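PDB 5X7V: nucleosome assembly protein from Plasmodium falciparum, which probably acts as a histone chaperone of the NAP family, binding histones and assisting their assembly into nucleosomes. Local coordinates for residues D80-Y91 with D171-W181. Numbering follows the deposited sequence.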
ATOM      1  N   ASP A  80     -14.260  14.993   2.649  1.00 52.20           N
ATOM      2  CA  ASP A  80     -13.445  14.598   3.793  1.00 52.05           C
ATOM      3  C   ASP A  80     -13.291  13.129   3.975  1.00 52.70           C
ATOM      4  O   ASP A  80     -14.237  12.364   3.894  1.00 53.69           O
ATOM      5  CB  ASP A  80     -13.981  15.201   5.079  1.00 51.99           C
ATOM      6  CG  ASP A  80     -13.580  16.647   5.216  1.00 58.05           C
ATOM      7  OD1 ASP A  80     -14.233  17.480   4.549  1.00 56.22           O
ATOM      8  OD2 ASP A  80     -12.581  16.951   5.920  1.00 58.38           O
ATOM      9  N   LEU A  81     -12.050  12.751   4.224  1.00 52.40           N
ATOM     10  CA  LEU A  81     -11.711  11.397   4.556  1.00 52.62           C
ATOM     11  C   LEU A  81     -11.599  11.346   6.061  1.00 52.22           C
ATOM     12  O   LEU A  81     -10.921  12.178   6.660  1.00 51.40           O
ATOM     13  CB  LEU A  81     -10.412  10.993   3.876  1.00 53.07           C
ATOM     14  CG  LEU A  81      -9.932   9.579   4.117  1.00 62.96           C
ATOM     15  CD1 LEU A  81     -10.962   8.616   3.598  1.00 74.53           C
ATOM     16  CD2 LEU A  81      -8.652   9.421   3.378  1.00 74.53           C
ATOM     17  N   LYS A  82     -12.361  10.437   6.665  1.00 58.64           N
ATOM     18  CA  LYS A  82     -12.114   9.985   8.034  1.00 55.47           C
ATOM     19  C   LYS A  82     -11.491   8.609   7.907  1.00 54.47           C
ATOM     20  O   LYS A  82     -12.167   7.598   7.669  1.00 52.70           O
ATOM     21  CB  LYS A  82     -13.377   9.949   8.895  1.00 52.08           C
ATOM     22  CG  LYS A  82     -13.937  11.324   9.230  1.00 62.36           C
ATOM     23  CD  LYS A  82     -13.015  12.165  10.119  1.00 65.98           C
ATOM     24  CE  LYS A  82     -13.371  13.673  10.044  1.00 67.86           C
ATOM     25  NZ  LYS A  82     -12.298  14.593  10.608  1.00 61.12           N
ATOM     26  N   ASP A  83     -10.175   8.603   8.035  1.00 56.05           N
ATOM     27  CA  ASP A  83      -9.395   7.414   7.808  1.00 55.48           C
ATOM     28  C   ASP A  83      -9.061   6.727   9.111  1.00 55.17           C
ATOM     29  O   ASP A  83      -9.226   7.300  10.197  1.00 54.08           O
ATOM     30  CB  ASP A  83      -8.116   7.765   7.059  1.00 57.29           C
ATOM     31  CG  ASP A  83      -7.567   6.597   6.301  1.00 67.99           C
ATOM     32  OD1 ASP A  83      -7.991   5.465   6.639  1.00 69.43           O
ATOM     33  OD2 ASP A  83      -6.726   6.800   5.387  1.00 69.60           O
ATOM     34  N   ASN A  84      -8.605   5.487   8.979  1.00 57.63           N
ATOM     35  CA  ASN A  84      -8.091   4.707  10.108  1.00 74.64           C
ATOM     36  C   ASN A  84      -8.986   4.732  11.360  1.00 73.58           C
ATOM     37  O   ASN A  84      -8.576   5.235  12.416  1.00 75.04           O
ATOM     38  CB  ASN A  84      -6.687   5.206  10.484  1.00 64.61           C
ATOM     39  CG  ASN A  84      -5.787   5.437   9.269  1.00 64.16           C
ATOM     40  OD1 ASN A  84      -5.584   4.541   8.428  1.00 63.49           O
ATOM     41  ND2 ASN A  84      -5.237   6.648   9.177  1.00 60.63           N
ATOM     42  N   MET A  85     -10.203   4.213  11.241  1.00 65.56           N
ATOM     43  CA  MET A  85     -11.124   4.187  12.370  1.00 68.86           C
ATOM     44  C   MET A  85     -11.022   2.825  13.047  1.00 76.61           C
ATOM     45  O   MET A  85     -10.927   2.706  14.273  1.00 71.61           O
ATOM     46  CB  MET A  85     -12.551   4.457  11.902  1.00 76.27           C
ATOM     47  CG  MET A  85     -12.660   5.552  10.832  1.00 64.32           C
ATOM     48  SD  MET A  85     -14.300   5.517  10.067  1.00 64.49           S
ATOM     49  CE  MET A  85     -14.370   3.792   9.569  1.00 56.90           C
ATOM     50  N   ASP A  86     -11.064   1.798  12.206  1.00 87.47           N
ATOM     51  CA  ASP A  86     -10.632   0.465  12.570  1.00 65.68           C
ATOM     52  C   ASP A  86      -9.139   0.363  12.357  1.00 65.85           C
ATOM     53  O   ASP A  86      -8.534   1.188  11.669  1.00 70.43           O
ATOM     54  CB  ASP A  86     -11.346  -0.589  11.736  1.00 60.77           C
ATOM     55  CG  ASP A  86     -12.820  -0.655  12.048  1.00 78.06           C
ATOM     56  OD1 ASP A  86     -13.215  -0.120  13.114  1.00 88.87           O
ATOM     57  OD2 ASP A  86     -13.590  -1.234  11.241  1.00 80.82           O
ATOM     58  N   ASN A  87      -8.553  -0.658  12.962  1.00 68.27           N
ATOM     59  CA  ASN A  87      -7.206  -1.084  12.632  1.00 65.20           C
ATOM     60  C   ASN A  87      -7.265  -2.137  11.510  1.00 60.79           C
ATOM     61  O   ASN A  87      -6.503  -3.102  11.490  1.00 53.10           O
ATOM     62  CB  ASN A  87      -6.534  -1.636  13.879  1.00 65.08           C
ATOM     63  CG  ASN A  87      -5.143  -1.150  14.030  1.00 68.69           C
ATOM     64  OD1 ASN A  87      -4.369  -1.145  13.064  1.00 72.27           O
ATOM     65  ND2 ASN A  87      -4.813  -0.667  15.233  1.00 65.97           N
ATOM     66  N   ASN A  88      -8.182  -1.923  10.570  1.00 66.93           N
ATOM     67  CA  ASN A  88      -8.552  -2.933   9.595  1.00 58.96           C
ATOM     68  C   ASN A  88      -8.719  -2.343   8.215  1.00 60.16           C
ATOM     69  O   ASN A  88      -9.136  -3.027   7.283  1.00 65.58           O
ATOM     70  CB  ASN A  88      -9.846  -3.607  10.033  1.00 67.58           C
ATOM     71  CG  ASN A  88      -9.655  -4.467  11.259  1.00 58.31           C
ATOM     72  OD1 ASN A  88      -9.915  -4.028  12.379  1.00 63.87           O
ATOM     73  ND2 ASN A  88      -9.268  -5.718  11.049  1.00 63.87           N
ATOM     74  N   GLY A  89      -8.393  -1.058   8.099  1.00 67.68           N
ATOM     75  CA  GLY A  89      -8.516  -0.336   6.850  1.00 55.03           C
ATOM     76  C   GLY A  89      -9.902   0.232   6.692  1.00 53.20           C
ATOM     77  O   GLY A  89     -10.455   0.201   5.624  1.00 56.14           O
ATOM     78  N   SER A  90     -10.484   0.742   7.760  1.00 55.19           N
ATOM     79  CA  SER A  90     -11.838   1.262   7.655  1.00 62.98           C
ATOM     80  C   SER A  90     -11.817   2.762   7.402  1.00 66.57           C
ATOM     81  O   SER A  90     -10.898   3.442   7.869  1.00 71.50           O
ATOM     82  CB  SER A  90     -12.641   0.953   8.921  1.00 66.43           C
ATOM     83  OG  SER A  90     -12.989  -0.410   9.006  1.00 59.67           O
ATOM     84  N   TYR A  91     -12.821   3.270   6.674  1.00 61.21           N
ATOM     85  CA  TYR A  91     -12.945   4.711   6.415  1.00 55.50           C
ATOM     86  C   TYR A  91     -14.341   5.204   5.999  1.00 55.30           C
ATOM     87  O   TYR A  91     -15.206   4.436   5.565  1.00 53.23           O
ATOM     88  CB  TYR A  91     -11.965   5.121   5.342  1.00 53.56           C
ATOM     89  CG  TYR A  91     -12.274   4.539   3.980  1.00 63.23           C
ATOM     90  CD1 TYR A  91     -11.929   3.235   3.663  1.00 63.56           C
ATOM     91  CD2 TYR A  91     -12.882   5.310   2.998  1.00 55.65           C
ATOM     92  CE1 TYR A  91     -12.189   2.711   2.409  1.00 54.68           C
ATOM     93  CE2 TYR A  91     -13.144   4.793   1.743  1.00 57.21           C
ATOM     94  CZ  TYR A  91     -12.795   3.492   1.455  1.00 58.62           C
ATOM     95  OH  TYR A  91     -13.059   2.983   0.202  1.00 59.42           O
ATOM     96  N   ASP A 171     -13.129   2.225  -7.850  1.00 58.29           N
ATOM     97  CA  ASP A 171     -13.284   2.495  -6.429  1.00 59.13           C
ATOM     98  C   ASP A 171     -12.868   3.935  -6.084  1.00 55.54           C
ATOM     99  O   ASP A 171     -11.699   4.199  -5.769  1.00 53.55           O
ATOM    100  CB  ASP A 171     -12.452   1.501  -5.627  1.00 61.31           C
ATOM    101  CG  ASP A 171     -12.971   1.316  -4.225  1.00 66.95           C
ATOM    102  OD1 ASP A 171     -13.682   2.227  -3.737  1.00 61.74           O
ATOM    103  OD2 ASP A 171     -12.677   0.252  -3.626  1.00 72.99           O
ATOM    104  N   VAL A 172     -13.834   4.854  -6.164  1.00 57.12           N
ATOM    105  CA  VAL A 172     -13.603   6.282  -5.917  1.00 57.94           C
ATOM    106  C   VAL A 172     -13.141   6.475  -4.484  1.00 54.10           C
ATOM    107  O   VAL A 172     -12.304   7.328  -4.197  1.00 54.10           O
ATOM    108  CB  VAL A 172     -14.872   7.141  -6.185  1.00 54.10           C
ATOM    109  CG1 VAL A 172     -14.619   8.598  -5.845  1.00 69.97           C
ATOM    110  CG2 VAL A 172     -15.300   7.014  -7.627  1.00 69.97           C
ATOM    111  N   GLY A 173     -13.677   5.643  -3.598  1.00 53.86           N
ATOM    112  CA  GLY A 173     -13.223   5.586  -2.223  1.00 54.91           C
ATOM    113  C   GLY A 173     -11.746   5.296  -2.079  1.00 55.06           C
ATOM    114  O   GLY A 173     -11.028   6.041  -1.420  1.00 57.55           O
ATOM    115  N   GLU A 174     -11.280   4.226  -2.714  1.00 55.35           N
ATOM    116  CA  GLU A 174      -9.906   3.792  -2.528  1.00 60.15           C
ATOM    117  C   GLU A 174      -8.937   4.715  -3.203  1.00 58.25           C
ATOM    118  O   GLU A 174      -7.884   4.990  -2.659  1.00 58.72           O
ATOM    119  CB  GLU A 174      -9.703   2.377  -3.043  1.00 57.95           C
ATOM    120  CG  GLU A 174     -10.147   1.324  -2.055  1.00 67.88           C
ATOM    121  CD  GLU A 174      -9.488   1.464  -0.693  1.00 62.94           C
ATOM    122  OE1 GLU A 174      -8.248   1.325  -0.632  1.00 63.82           O
ATOM    123  OE2 GLU A 174     -10.210   1.712   0.304  1.00 54.42           O
ATOM    124  N   LEU A 175      -9.280   5.183  -4.396  1.00 61.87           N
ATOM    125  CA  LEU A 175      -8.418   6.122  -5.096  1.00 56.25           C
ATOM    126  C   LEU A 175      -8.275   7.386  -4.264  1.00 54.89           C
ATOM    127  O   LEU A 175      -7.193   7.944  -4.181  1.00 55.01           O
ATOM    128  CB  LEU A 175      -8.965   6.477  -6.478  1.00 56.57           C
ATOM    129  CG  LEU A 175      -9.380   5.413  -7.489  1.00 56.15           C
ATOM    130  CD1 LEU A 175     -10.107   6.122  -8.601  1.00 61.48           C
ATOM    131  CD2 LEU A 175      -8.207   4.608  -8.040  1.00 56.49           C
ATOM    132  N   ILE A 176      -9.364   7.828  -3.639  1.00 54.11           N
ATOM    133  CA  ILE A 176      -9.294   9.013  -2.788  1.00 61.52           C
ATOM    134  C   ILE A 176      -8.352   8.768  -1.618  1.00 54.60           C
ATOM    135  O   ILE A 176      -7.387   9.506  -1.436  1.00 54.67           O
ATOM    136  CB  ILE A 176     -10.661   9.438  -2.230  1.00 52.39           C
ATOM    137  CG1 ILE A 176     -11.469  10.218  -3.256  1.00 51.71           C
ATOM    138  CG2 ILE A 176     -10.474  10.376  -1.101  1.00 55.56           C
ATOM    139  CD1 ILE A 176     -12.879  10.474  -2.782  1.00 51.56           C
ATOM    140  N   ARG A 177      -8.641   7.726  -0.840  1.00 56.00           N
ATOM    141  CA  ARG A 177      -7.850   7.382   0.343  1.00 66.30           C
ATOM    142  C   ARG A 177      -6.378   7.224   0.025  1.00 55.63           C
ATOM    143  O   ARG A 177      -5.543   7.830   0.680  1.00 58.75           O
ATOM    144  CB  ARG A 177      -8.365   6.081   0.990  1.00 60.44           C
ATOM    145  CG  ARG A 177      -7.629   5.675   2.287  1.00 59.35           C
ATOM    146  CD  ARG A 177      -8.121   4.300   2.842  1.00 71.54           C
ATOM    147  NE  ARG A 177      -7.520   3.139   2.156  1.00 70.94           N
ATOM    148  CZ  ARG A 177      -6.294   2.661   2.402  1.00 78.29           C
ATOM    149  NH1 ARG A 177      -5.505   3.232   3.315  1.00 75.74           N
ATOM    150  NH2 ARG A 177      -5.845   1.610   1.729  1.00 73.01           N
ATOM    151  N   ARG A 178      -6.074   6.417  -0.989  1.00 53.91           N
ATOM    152  CA  ARG A 178      -4.713   5.972  -1.252  1.00 52.55           C
ATOM    153  C   ARG A 178      -3.921   6.871  -2.180  1.00 51.58           C
ATOM    154  O   ARG A 178      -2.705   6.847  -2.162  1.00 51.58           O
ATOM    155  CB  ARG A 178      -4.728   4.553  -1.828  1.00 64.98           C
ATOM    156  CG  ARG A 178      -5.166   3.465  -0.836  1.00 69.10           C
ATOM    157  CD  ARG A 178      -5.283   2.094  -1.506  1.00 78.64           C
ATOM    158  NE  ARG A 178      -4.010   1.556  -1.977  1.00 96.93           N
ATOM    159  CZ  ARG A 178      -3.897   0.490  -2.766  1.00110.25           C
ATOM    160  NH1 ARG A 178      -4.984  -0.134  -3.198  1.00119.22           N
ATOM    161  NH2 ARG A 178      -2.696   0.061  -3.146  1.00121.66           N
ATOM    162  N   GLU A 179      -4.590   7.678  -2.988  1.00 55.50           N
ATOM    163  CA  GLU A 179      -3.857   8.457  -3.978  1.00 57.81           C
ATOM    164  C   GLU A 179      -4.110   9.956  -3.954  1.00 52.97           C
ATOM    165  O   GLU A 179      -3.174  10.720  -4.177  1.00 55.98           O
ATOM    166  CB  GLU A 179      -4.151   7.911  -5.373  1.00 56.05           C
ATOM    167  CG  GLU A 179      -3.367   6.642  -5.655  1.00 61.90           C
ATOM    168  CD  GLU A 179      -3.720   6.011  -6.981  1.00 71.27           C
ATOM    169  OE1 GLU A 179      -3.105   6.389  -8.025  1.00 66.27           O
ATOM    170  OE2 GLU A 179      -4.602   5.120  -6.955  1.00 60.99           O
ATOM    171  N   ILE A 180      -5.339  10.384  -3.665  1.00 51.90           N
ATOM    172  CA  ILE A 180      -5.692  11.781  -3.876  1.00 52.28           C
ATOM    173  C   ILE A 180      -5.730  12.605  -2.596  1.00 51.62           C
ATOM    174  O   ILE A 180      -5.314  13.762  -2.592  1.00 51.58           O
ATOM    175  CB  ILE A 180      -7.050  11.914  -4.585  1.00 53.23           C
ATOM    176  CG1 ILE A 180      -7.009  11.260  -5.953  1.00 65.11           C
ATOM    177  CG2 ILE A 180      -7.403  13.373  -4.804  1.00 65.11           C
ATOM    178  CD1 ILE A 180      -8.354  11.203  -6.609  1.00 78.64           C
ATOM    179  N   TRP A 181      -6.208  12.005  -1.514  1.00 54.95           N
ATOM    180  CA  TRP A 181      -6.469  12.728  -0.268  1.00 53.81           C
ATOM    181  C   TRP A 181      -5.270  13.400   0.391  1.00 53.64           C
ATOM    182  O   TRP A 181      -5.406  14.493   0.956  1.00 53.41           O
ATOM    183  CB  TRP A 181      -7.085  11.793   0.754  1.00 55.21           C
ATOM    184  CG  TRP A 181      -7.359  12.481   2.044  1.00 62.46           C
ATOM    185  CD1 TRP A 181      -6.700  12.311   3.240  1.00 61.31           C
ATOM    186  CD2 TRP A 181      -8.355  13.481   2.271  1.00 54.64           C
ATOM    187  NE1 TRP A 181      -7.243  13.141   4.190  1.00 55.48           N
ATOM    188  CE2 TRP A 181      -8.258  13.869   3.620  1.00 54.95           C
ATOM    189  CE3 TRP A 181      -9.320  14.079   1.464  1.00 51.41           C
ATOM    190  CZ2 TRP A 181      -9.086  14.823   4.171  1.00 53.05           C
ATOM    191  CZ3 TRP A 181     -10.132  15.023   2.006  1.00 51.67           C
ATOM    192  CH2 TRP A 181     -10.018  15.391   3.344  1.00 59.74           C
TER
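Leu81 lies against one face of the Trp181 indole in a CH-pi contact at the Trp181 end of the interface: Leu81 CB stands 3.6 Å from the centroid of the five-membered ring, 11° off its normal. The indole swings out over the strand because its CG is anti to the backbone N (chi1 180°). Further along the same face comes the backbone of the strand, with Leu81 N 3.4 Å from Trp181 CH2. Outside the two segments, Trp181 also meets Phe38 and makes a cation-pi contact with Arg41, both of helix 2-45.

The aliphatic part of Arg177 supplies the middle of the apolar contact. Its CG lies 4.0 Å from Leu81 CD2, and its CD sits over a face of the Tyr91 ring, 4.0 Å from Tyr91 CD1. The phenol end of Tyr91 abuts the Gly173 backbone, Tyr91 OH being 3.5 Å from Gly173 C.

Charged groups border this apolar strip. A bend at chi3 (80°) turns the Arg177 guanidinium back to Glu174, where Arg177 NE and NH2 both donate weak hydrogen bonds to Glu174 OE1 within a salt bridge, NH2 to OE1 measuring 3.4 Å. Asp83 OD2 is 4.3 Å from Arg177 NH1, beyond salt-bridge range.

No clear hydrogen bond crosses the interface; segment 171-181 packs on hairpin strands 76-82 and 91-97 through van der Waals and CH-pi contacts, an alpha/beta packing within the globular NAP domain beside its long helix.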